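Local coordinates for protein tRNA-5-methyluridine(54) 2-sulfurtransferase (Pyrococcus horikoshii, PDB 3VRH) that catalyses the ATP-dependent 2-thiolation of 5-methyluridine 54 in the T loop of tRNAs, a modification that stabilises tRNA in thermophiles, at residues K95-L100 with V211-I216; G57-V62 with R202-Y207; I74-I79 with I101-H106. All coordinates share one frame; numbering follows the deposited sequence.

Interaction 1 (K95-L100 with V211-I216)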
loop_
_atom_site.group_PDB
_atom_site.type_symbol
_atom_site.label_atom_id
_atom_site.label_comp_id
_atom_site.label_asym_id
_atom_site.label_seq_id
_atom_site.Cartn_x
_atom_site.Cartn_y
_atom_site.Cartn_z
ATOM N N LYS A 95 23.154 -25.589 12.112
ATOM C CA LYS A 95 24.492 -26.192 12.267
ATOM C C LYS A 95 25.068 -26.719 10.958
ATOM O O LYS A 95 26.203 -26.407 10.592
ATOM C CB LYS A 95 24.488 -27.276 13.342
ATOM C CG LYS A 95 24.501 -26.680 14.744
ATOM C CD LYS A 95 23.855 -27.582 15.783
ATOM C CE LYS A 95 24.533 -28.926 15.886
ATOM N NZ LYS A 95 23.843 -29.741 16.925
ATOM N N LYS A 96 24.276 -27.498 10.241
ATOM C CA LYS A 96 24.711 -28.008 8.955
ATOM C C LYS A 96 25.068 -26.881 7.976
ATOM O O LYS A 96 26.100 -26.935 7.309
ATOM C CB LYS A 96 23.656 -28.943 8.367
ATOM C CG LYS A 96 24.099 -29.574 7.058
ATOM C CD LYS A 96 23.163 -30.703 6.606
ATOM C CE LYS A 96 23.855 -31.629 5.593
ATOM N NZ LYS A 96 22.983 -32.759 5.160
ATOM N N GLN A 97 24.228 -25.852 7.904
ATOM C CA GLN A 97 24.540 -24.686 7.084
ATOM C C GLN A 97 25.888 -24.045 7.432
ATOM O O GLN A 97 26.687 -23.754 6.551
ATOM C CB GLN A 97 23.428 -23.637 7.212
ATOM C CG GLN A 97 22.112 -24.037 6.542
ATOM C CD GLN A 97 20.933 -23.240 7.042
ATOM O OE1 GLN A 97 21.084 -22.298 7.834
ATOM N NE2 GLN A 97 19.735 -23.612 6.585
ATOM N N CYS A 98 26.129 -23.786 8.708
ATOM C CA CYS A 98 27.376 -23.135 9.108
ATOM C C CYS A 98 28.613 -24.022 8.881
ATOM O O CYS A 98 29.702 -23.524 8.586
ATOM C CB CYS A 98 27.289 -22.627 10.550
ATOM S SG CYS A 98 26.003 -21.298 10.764
ATOM N N LYS A 99 28.434 -25.334 8.990
ATOM C CA LYS A 99 29.502 -26.283 8.659
ATOM C C LYS A 99 29.836 -26.151 7.172
ATOM O O LYS A 99 30.997 -26.039 6.785
ATOM C CB LYS A 99 29.053 -27.721 8.962
ATOM C CG LYS A 99 29.846 -28.435 10.041
ATOM C CD LYS A 99 29.323 -28.138 11.444
ATOM C CE LYS A 99 30.226 -28.758 12.523
ATOM N NZ LYS A 99 31.570 -28.099 12.582
ATOM N N LEU A 100 28.796 -26.161 6.339
ATOM C CA LEU A 100 28.969 -25.988 4.899
ATOM C C LEU A 100 29.606 -24.631 4.591
ATOM O O LEU A 100 30.509 -24.533 3.771
ATOM C CB LEU A 100 27.621 -26.093 4.188
ATOM C CG LEU A 100 27.705 -26.031 2.663
ATOM C CD1 LEU A 100 28.452 -27.255 2.152
ATOM C CD2 LEU A 100 26.314 -25.932 2.025
ATOM N N VAL A 211 23.803 -23.875 -4.398
ATOM C CA VAL A 211 24.983 -24.129 -3.580
ATOM C C VAL A 211 24.790 -25.270 -2.575
ATOM O O VAL A 211 25.667 -25.529 -1.765
ATOM C CB VAL A 211 25.481 -22.865 -2.847
ATOM C CG1 VAL A 211 25.988 -21.832 -3.850
ATOM C CG2 VAL A 211 24.382 -22.276 -1.964
ATOM N N GLY A 212 23.644 -25.946 -2.623
ATOM C CA GLY A 212 23.440 -27.117 -1.788
ATOM C C GLY A 212 23.106 -26.804 -0.341
ATOM O O GLY A 212 23.301 -27.641 0.543
ATOM N N LEU A 213 22.594 -25.602 -0.098
ATOM C CA LEU A 213 22.077 -25.244 1.211
ATOM C C LEU A 213 20.684 -25.843 1.414
ATOM O O LEU A 213 19.813 -25.702 0.568
ATOM C CB LEU A 213 22.035 -23.720 1.377
ATOM C CG LEU A 213 23.339 -23.005 1.742
ATOM C CD1 LEU A 213 23.189 -21.511 1.425
ATOM C CD2 LEU A 213 23.704 -23.225 3.221
ATOM N N GLU A 214 20.494 -26.507 2.551
ATOM C CA GLU A 214 19.197 -27.024 2.951
ATOM C C GLU A 214 18.675 -26.192 4.121
ATOM O O GLU A 214 19.439 -25.769 4.991
ATOM C CB GLU A 214 19.312 -28.484 3.373
ATOM C CG GLU A 214 20.009 -29.380 2.365
ATOM C CD GLU A 214 20.555 -30.644 3.033
ATOM O OE1 GLU A 214 19.767 -31.594 3.255
ATOM O OE2 GLU A 214 21.762 -30.670 3.361
ATOM N N TYR A 215 17.370 -25.969 4.148
ATOM C CA TYR A 215 16.792 -25.048 5.119
ATOM C C TYR A 215 15.381 -25.444 5.509
ATOM O O TYR A 215 14.708 -26.180 4.788
ATOM C CB TYR A 215 16.788 -23.622 4.541
ATOM C CG TYR A 215 16.158 -23.525 3.168
ATOM C CD1 TYR A 215 16.923 -23.646 2.006
ATOM C CD2 TYR A 215 14.803 -23.314 3.031
ATOM C CE1 TYR A 215 16.331 -23.552 0.744
ATOM C CE2 TYR A 215 14.205 -23.215 1.785
ATOM C CZ TYR A 215 14.966 -23.340 0.652
ATOM O OH TYR A 215 14.343 -23.231 -0.575
ATOM N N ILE A 216 14.937 -24.924 6.644
ATOM C CA ILE A 216 13.552 -25.055 7.067
ATOM C C ILE A 216 12.721 -23.940 6.431
ATOM O O ILE A 216 13.257 -22.909 6.020
ATOM C CB ILE A 216 13.444 -24.952 8.603
ATOM C CG1 ILE A 216 13.642 -23.502 9.047
ATOM C CG2 ILE A 216 14.481 -25.838 9.272
ATOM C CD1 ILE A 216 13.972 -23.344 10.522
#

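Interaction 2 (G57-V62 with R202-Y207). With BCN (bicine), chain D.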
loop_
_atom_site.group_PDB
_atom_site.type_symbol
_atom_site.label_atom_id
_atom_site.label_comp_id
_atom_site.label_asym_id
_atom_site.label_seq_id
_atom_site.Cartn_x
_atom_site.Cartn_y
_atom_site.Cartn_z
ATOM N N GLY A 57 16.545 -20.897 8.297
ATOM C CA GLY A 57 15.807 -20.529 7.086
ATOM C C GLY A 57 16.743 -20.227 5.928
ATOM O O GLY A 57 17.953 -20.062 6.120
ATOM N N LYS A 58 16.209 -20.173 4.714
ATOM C CA LYS A 58 17.060 -19.985 3.529
ATOM C C LYS A 58 17.754 -18.612 3.491
ATOM O O LYS A 58 18.851 -18.486 2.950
ATOM C CB LYS A 58 16.239 -20.146 2.241
ATOM C CG LYS A 58 15.207 -19.005 2.044
ATOM C CD LYS A 58 14.322 -19.192 0.827
ATOM C CE LYS A 58 13.404 -17.984 0.627
ATOM N NZ LYS A 58 12.497 -17.730 1.799
ATOM N N ASP A 59 17.101 -17.592 4.041
ATOM C CA ASP A 59 17.515 -16.208 3.816
ATOM C C ASP A 59 18.768 -15.837 4.608
ATOM O O ASP A 59 19.720 -15.290 4.061
ATOM C CB ASP A 59 16.357 -15.255 4.116
ATOM C CG ASP A 59 15.098 -15.612 3.313
ATOM O OD1 ASP A 59 15.106 -15.388 2.083
ATOM O OD2 ASP A 59 14.138 -16.161 3.886
ATOM N N SER A 60 18.753 -16.140 5.898
ATOM C CA SER A 60 19.923 -15.942 6.716
ATOM C C SER A 60 21.041 -16.903 6.300
ATOM O O SER A 60 22.217 -16.558 6.380
ATOM C CB SER A 60 19.568 -16.101 8.195
ATOM O OG SER A 60 18.878 -17.310 8.438
ATOM N N ALA A 61 20.683 -18.096 5.827
ATOM C CA ALA A 61 21.686 -19.046 5.369
ATOM C C ALA A 61 22.451 -18.536 4.159
ATOM O O ALA A 61 23.670 -18.640 4.099
ATOM C CB ALA A 61 21.050 -20.396 5.047
ATOM N N VAL A 62 21.720 -18.024 3.174
ATOM C CA VAL A 62 22.328 -17.524 1.949
ATOM C C VAL A 62 23.128 -16.258 2.283
ATOM O O VAL A 62 24.188 -15.999 1.702
ATOM C CB VAL A 62 21.229 -17.255 0.862
ATOM C CG1 VAL A 62 21.738 -16.340 -0.255
ATOM C CG2 VAL A 62 20.729 -18.582 0.280
ATOM N N ARG A 202 12.728 -15.303 -4.990
ATOM C CA ARG A 202 12.906 -16.328 -6.004
ATOM C C ARG A 202 14.403 -16.561 -6.311
ATOM O O ARG A 202 14.853 -17.703 -6.458
ATOM C CB ARG A 202 12.148 -15.863 -7.237
ATOM C CG ARG A 202 12.307 -16.670 -8.464
ATOM C CD ARG A 202 11.834 -15.815 -9.648
ATOM N NE ARG A 202 12.100 -16.515 -10.887
ATOM C CZ ARG A 202 12.899 -16.072 -11.851
ATOM N NH1 ARG A 202 13.495 -14.894 -11.738
ATOM N NH2 ARG A 202 13.068 -16.806 -12.947
ATOM N N GLU A 203 15.178 -15.481 -6.382
ATOM C CA GLU A 203 16.629 -15.622 -6.597
ATOM C C GLU A 203 17.315 -16.267 -5.383
ATOM O O GLU A 203 18.221 -17.067 -5.534
ATOM C CB GLU A 203 17.255 -14.271 -6.941
ATOM C CG GLU A 203 16.795 -13.776 -8.292
ATOM C CD GLU A 203 17.224 -12.367 -8.593
ATOM O OE1 GLU A 203 17.390 -11.561 -7.653
ATOM O OE2 GLU A 203 17.382 -12.066 -9.791
ATOM N N VAL A 204 16.851 -15.927 -4.183
ATOM C CA VAL A 204 17.374 -16.545 -2.971
ATOM C C VAL A 204 17.130 -18.050 -2.974
ATOM O O VAL A 204 18.069 -18.838 -2.772
ATOM C CB VAL A 204 16.803 -15.909 -1.698
ATOM C CG1 VAL A 204 17.254 -16.678 -0.469
ATOM C CG2 VAL A 204 17.221 -14.438 -1.603
ATOM N N VAL A 205 15.883 -18.452 -3.218
ATOM C CA VAL A 205 15.581 -19.874 -3.372
ATOM C C VAL A 205 16.513 -20.532 -4.390
ATOM O O VAL A 205 17.139 -21.561 -4.098
ATOM C CB VAL A 205 14.110 -20.130 -3.776
ATOM C CG1 VAL A 205 13.919 -21.602 -4.192
ATOM C CG2 VAL A 205 13.177 -19.776 -2.625
ATOM N N ALA A 206 16.639 -19.930 -5.566
ATOM C CA ALA A 206 17.495 -20.510 -6.594
ATOM C C ALA A 206 18.974 -20.599 -6.170
ATOM O O ALA A 206 19.691 -21.539 -6.529
ATOM C CB ALA A 206 17.337 -19.752 -7.911
ATOM N N TYR A 207 19.431 -19.627 -5.396
ATOM C CA TYR A 207 20.822 -19.626 -4.993
ATOM C C TYR A 207 21.114 -20.726 -3.980
ATOM O O TYR A 207 22.075 -21.471 -4.140
ATOM C CB TYR A 207 21.236 -18.266 -4.445
ATOM C CG TYR A 207 22.720 -18.175 -4.196
ATOM C CD1 TYR A 207 23.257 -18.500 -2.959
ATOM C CD2 TYR A 207 23.587 -17.789 -5.207
ATOM C CE1 TYR A 207 24.631 -18.430 -2.726
ATOM C CE2 TYR A 207 24.955 -17.711 -4.990
ATOM C CZ TYR A 207 25.474 -18.029 -3.745
ATOM O OH TYR A 207 26.833 -17.956 -3.517
HETATM N N1 BCN D . 16.156 -13.599 8.639
HETATM C C1 BCN D . 15.579 -13.173 7.299
HETATM C C2 BCN D . 14.125 -12.888 7.308
HETATM O O21 BCN D . 13.610 -12.507 8.390
HETATM O O22 BCN D . 13.435 -13.052 6.277
HETATM C C3 BCN D . 16.089 -15.077 8.806
HETATM C C4 BCN D . 15.909 -15.958 7.552
HETATM O O4 BCN D . 16.394 -17.058 7.475
HETATM C C5 BCN D . 17.549 -13.166 8.736
HETATM C C6 BCN D . 18.119 -13.281 10.084
HETATM O O6 BCN D . 19.117 -12.709 10.376
#

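Interaction 3 (I74-I79 with I101-H106)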
loop_
_atom_site.group_PDB
_atom_site.type_symbol
_atom_site.label_atom_id
_atom_site.label_comp_id
_atom_site.label_asym_id
_atom_site.label_seq_id
_atom_site.Cartn_x
_atom_site.Cartn_y
_atom_site.Cartn_z
ATOM N N ILE A 74 32.829 -13.260 9.026
ATOM C CA ILE A 74 31.509 -13.491 9.587
ATOM C C ILE A 74 31.471 -14.634 10.588
ATOM O O ILE A 74 32.129 -15.657 10.411
ATOM C CB ILE A 74 30.446 -13.703 8.490
ATOM C CG1 ILE A 74 30.750 -14.967 7.700
ATOM C CG2 ILE A 74 30.374 -12.500 7.538
ATOM C CD1 ILE A 74 29.535 -15.811 7.472
ATOM N N GLU A 75 30.713 -14.429 11.656
ATOM C CA GLU A 75 30.369 -15.502 12.578
ATOM C C GLU A 75 28.847 -15.546 12.618
ATOM O O GLU A 75 28.192 -14.559 12.267
ATOM C CB GLU A 75 30.975 -15.255 13.967
ATOM C CG GLU A 75 32.519 -15.089 13.918
ATOM C CD GLU A 75 33.181 -14.946 15.287
ATOM O OE1 GLU A 75 32.598 -15.387 16.296
ATOM O OE2 GLU A 75 34.301 -14.392 15.350
ATOM N N CYS A 76 28.285 -16.683 13.017
ATOM C CA CYS A 76 26.844 -16.835 12.999
ATOM C C CYS A 76 26.297 -17.104 14.377
ATOM O O CYS A 76 26.985 -17.674 15.234
ATOM C CB CYS A 76 26.436 -17.944 12.039
ATOM S SG CYS A 76 27.078 -17.678 10.390
ATOM N N LEU A 77 25.060 -16.668 14.586
ATOM C CA LEU A 77 24.356 -16.913 15.828
ATOM C C LEU A 77 23.006 -17.540 15.516
ATOM O O LEU A 77 22.235 -16.996 14.720
ATOM C CB LEU A 77 24.140 -15.607 16.591
ATOM C CG LEU A 77 23.108 -15.661 17.722
ATOM C CD1 LEU A 77 23.600 -16.539 18.858
ATOM C CD2 LEU A 77 22.766 -14.260 18.229
ATOM N N HIS A 78 22.717 -18.674 16.149
ATOM C CA HIS A 78 21.406 -19.286 16.022
ATOM C C HIS A 78 20.665 -19.171 17.325
ATOM O O HIS A 78 21.168 -19.586 18.363
ATOM C CB HIS A 78 21.508 -20.757 15.648
ATOM C CG HIS A 78 20.197 -21.471 15.696
ATOM N ND1 HIS A 78 19.203 -21.259 14.766
ATOM C CD2 HIS A 78 19.710 -22.383 16.569
ATOM C CE1 HIS A 78 18.160 -22.015 15.061
ATOM N NE2 HIS A 78 18.446 -22.713 16.146
ATOM N N ILE A 79 19.458 -18.625 17.272
ATOM C CA ILE A 79 18.679 -18.470 18.481
ATOM C C ILE A 79 17.577 -19.513 18.486
ATOM O O ILE A 79 16.605 -19.426 17.728
ATOM C CB ILE A 79 18.113 -17.043 18.608
ATOM C CG1 ILE A 79 19.268 -16.045 18.726
ATOM C CG2 ILE A 79 17.141 -16.935 19.796
ATOM C CD1 ILE A 79 18.859 -14.592 18.473
ATOM N N ILE A 101 29.140 -23.589 5.267
ATOM C CA ILE A 101 29.624 -22.235 5.003
ATOM C C ILE A 101 31.035 -22.091 5.529
ATOM O O ILE A 101 31.867 -21.415 4.926
ATOM C CB ILE A 101 28.754 -21.175 5.683
ATOM C CG1 ILE A 101 27.388 -21.089 5.003
ATOM C CG2 ILE A 101 29.433 -19.808 5.649
ATOM C CD1 ILE A 101 26.353 -20.424 5.862
ATOM N N GLY A 102 31.299 -22.733 6.660
ATOM C CA GLY A 102 32.608 -22.632 7.285
ATOM C C GLY A 102 32.680 -21.451 8.237
ATOM O O GLY A 102 33.723 -20.828 8.398
ATOM N N ALA A 103 31.555 -21.129 8.864
ATOM C CA ALA A 103 31.523 -20.030 9.808
ATOM C C ALA A 103 31.344 -20.577 11.212
ATOM O O ALA A 103 30.600 -21.535 11.413
ATOM C CB ALA A 103 30.375 -19.064 9.459
ATOM N N PRO A 104 32.028 -19.975 12.190
ATOM C CA PRO A 104 31.771 -20.326 13.595
ATOM C C PRO A 104 30.296 -20.068 13.930
ATOM O O PRO A 104 29.742 -19.038 13.519
ATOM C CB PRO A 104 32.636 -19.332 14.384
ATOM C CG PRO A 104 33.607 -18.761 13.387
ATOM C CD PRO A 104 32.929 -18.822 12.045
ATOM N N LEU A 105 29.673 -20.977 14.670
ATOM C CA LEU A 105 28.266 -20.808 15.015
ATOM C C LEU A 105 28.084 -20.785 16.520
ATOM O O LEU A 105 28.479 -21.716 17.231
ATOM C CB LEU A 105 27.408 -21.912 14.389
ATOM C CG LEU A 105 25.970 -22.011 14.907
ATOM C CD1 LEU A 105 25.177 -20.730 14.603
ATOM C CD2 LEU A 105 25.321 -23.221 14.265
ATOM N N HIS A 106 27.510 -19.696 17.003
ATOM C CA HIS A 106 27.196 -19.565 18.419
ATOM C C HIS A 106 25.729 -19.882 18.600
ATOM O O HIS A 106 24.903 -19.545 17.738
ATOM C CB HIS A 106 27.463 -18.142 18.879
ATOM C CG HIS A 106 28.809 -17.625 18.472
ATOM N ND1 HIS A 106 29.962 -17.940 19.158
ATOM C CD2 HIS A 106 29.187 -16.817 17.451
ATOM C CE1 HIS A 106 30.993 -17.348 18.577
ATOM N NE2 HIS A 106 30.549 -16.662 17.537
#

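Interaction 1 (K95-L100 with V211-I216)
The amide of Q97 holds the carbonyl of E214 almost in its own plane: NE2 donates to E214 O over 2.7 Å. The bond is practically straight, 174° at the hydrogen, although NE2 stands somewhat off the plane of the carbonyl it reaches. Y215 comes to the same nitrogen through CB, 3.6 Å from Q97 NE2, while its ring, turned 50° from the amide, leads away to rest on V205, A208 and L209. A second flat group, the carboxylate of E214, receives K96 NZ on the syn lone pair of OE2 at 3.0 Å; the two chains are extended and meet obliquely in a salt bridge. With CG anti to the carbonyl carbon (chi1 -70°), the Q97 chain leaves the helix so that its CG passes L213 CD2 at 3.8 Å, roughly at a right angle to the leucine. That same methyl carbon, L213 CD2, also touches L100 CD2 at 3.9 Å. L100 CD2 further packs 3.8 Å from G212 O, where the Schellman motif closing helix 201-211 gives way to loop. Because Q97 NE2 also donates to G56 O, two acceptors share the amide nitrogen and fix the rotation of a buried group, whereas the K96 to E214 pair is exposed and its charges are probably screened by solvent.

Interaction 2 (G57-V62 with R202-Y207)
Two charged residues, K58 and D59, meet helix 202-207 through valine methyls, and no hydrogen bond crosses between the segments. D59 OD1 lies 3.6 Å from V204 CG1, a carboxylate oxygen against a methyl, while the aliphatic part of K58 runs over V205, its CD 3.7 Å from V205 CG2. K58 has CG between its backbone N and carbonyl carbon (chi1 68°); the chain then extends and bends at the last torsion, bringing NZ to D59 OD2 at 3.1 Å, on the syn side and out of the carboxylate plane. NZ has a second salt bridge to E201. With K58 cut back to an alanine, D59 OD2 and E201 would probably lose their shared lysine and a gap would open beside V205 CG2. Deeper in, V62 splits its branches: CG2 lies 4.0 Å from V204 CG1, the two valines meeting at a slant, and CG1 reaches Y207 CD1 at 3.8 Å. The Y207 hydroxyl is hydrogen-bonded to E31, and its ring stacks with F30 of helix 23-40. The axes of the short helical segments lie 9.7 Å apart and cross at 66°. On the ligand side, S60 N donates to bicine O4 at 3.0 Å, and that oxygen donates to S60 OG. G57 as N-cap, with K58, D59 and S60 after it, belongs to the SGGKDS signature of the PP-loop, the nucleotide-binding loop of this family, here occupied by bicine.

Interaction 3 (I74-I79 with I101-H106)
E75 and H106 both place CG anti to their carbonyl carbons, H106 with chi1 -49°, and these torsions carry carboxylate and imidazole to the same side of two parallel strands. H106 NE2 donates to E75 OE1 at 2.7 Å; the acceptor sits at the ring edge, in its plane, the carboxylate turned 33° from the ring. Beneath them the strand pairing is regular. C76 N donates to P104 O at 2.8 Å, C76 O takes H106 N over 2.7 Å in a nearly straight bond (176°), and H78 N closes on H106 O. C76 O also receives a CA-H contact from L105, whose CD1 lies 3.6 Å from H78 N. On the face carrying C76 and L105, C76 SG packs on A103 CB at 3.7 Å, and I74 CD1 meets the same methyl at 3.9 Å. Because the two strands are parallel and helix 87-101 joins them in the chain, the unit is a beta-alpha-beta crossover, with G102 at positive phi ending the helix. E75 OE2 is bridged to R49, so the carboxylate lies between a guanidinium and an imidazole N-H, which would probably favour its ionised form and hold H106 NE2 protonated.

How the interactions relate
Helix 87-101 joins interactions 1 and 3, whose centres are 11 Å apart: Q97 faces the 211-216 loop, while C98 turns to the sheet, SG 3.6 Å from C76 CB, and C98 O lies 3.0 Å from A103 N, a probable hydrogen bond. Interactions 1 and 2, also 11 Å apart between centres, meet where Q97 OE1 packs 3.4 Å from A61 CB and Y215 CB 3.5 Å from K58 N. The side chain of Q97 is about 7 Å from bicine, and that of L77 about 9 Å. Interaction 3 includes I79 in its strand, an ATP-binding residue, so the contacts lie beside the nucleotide site, and only interaction 2 holds residues that touch bicine.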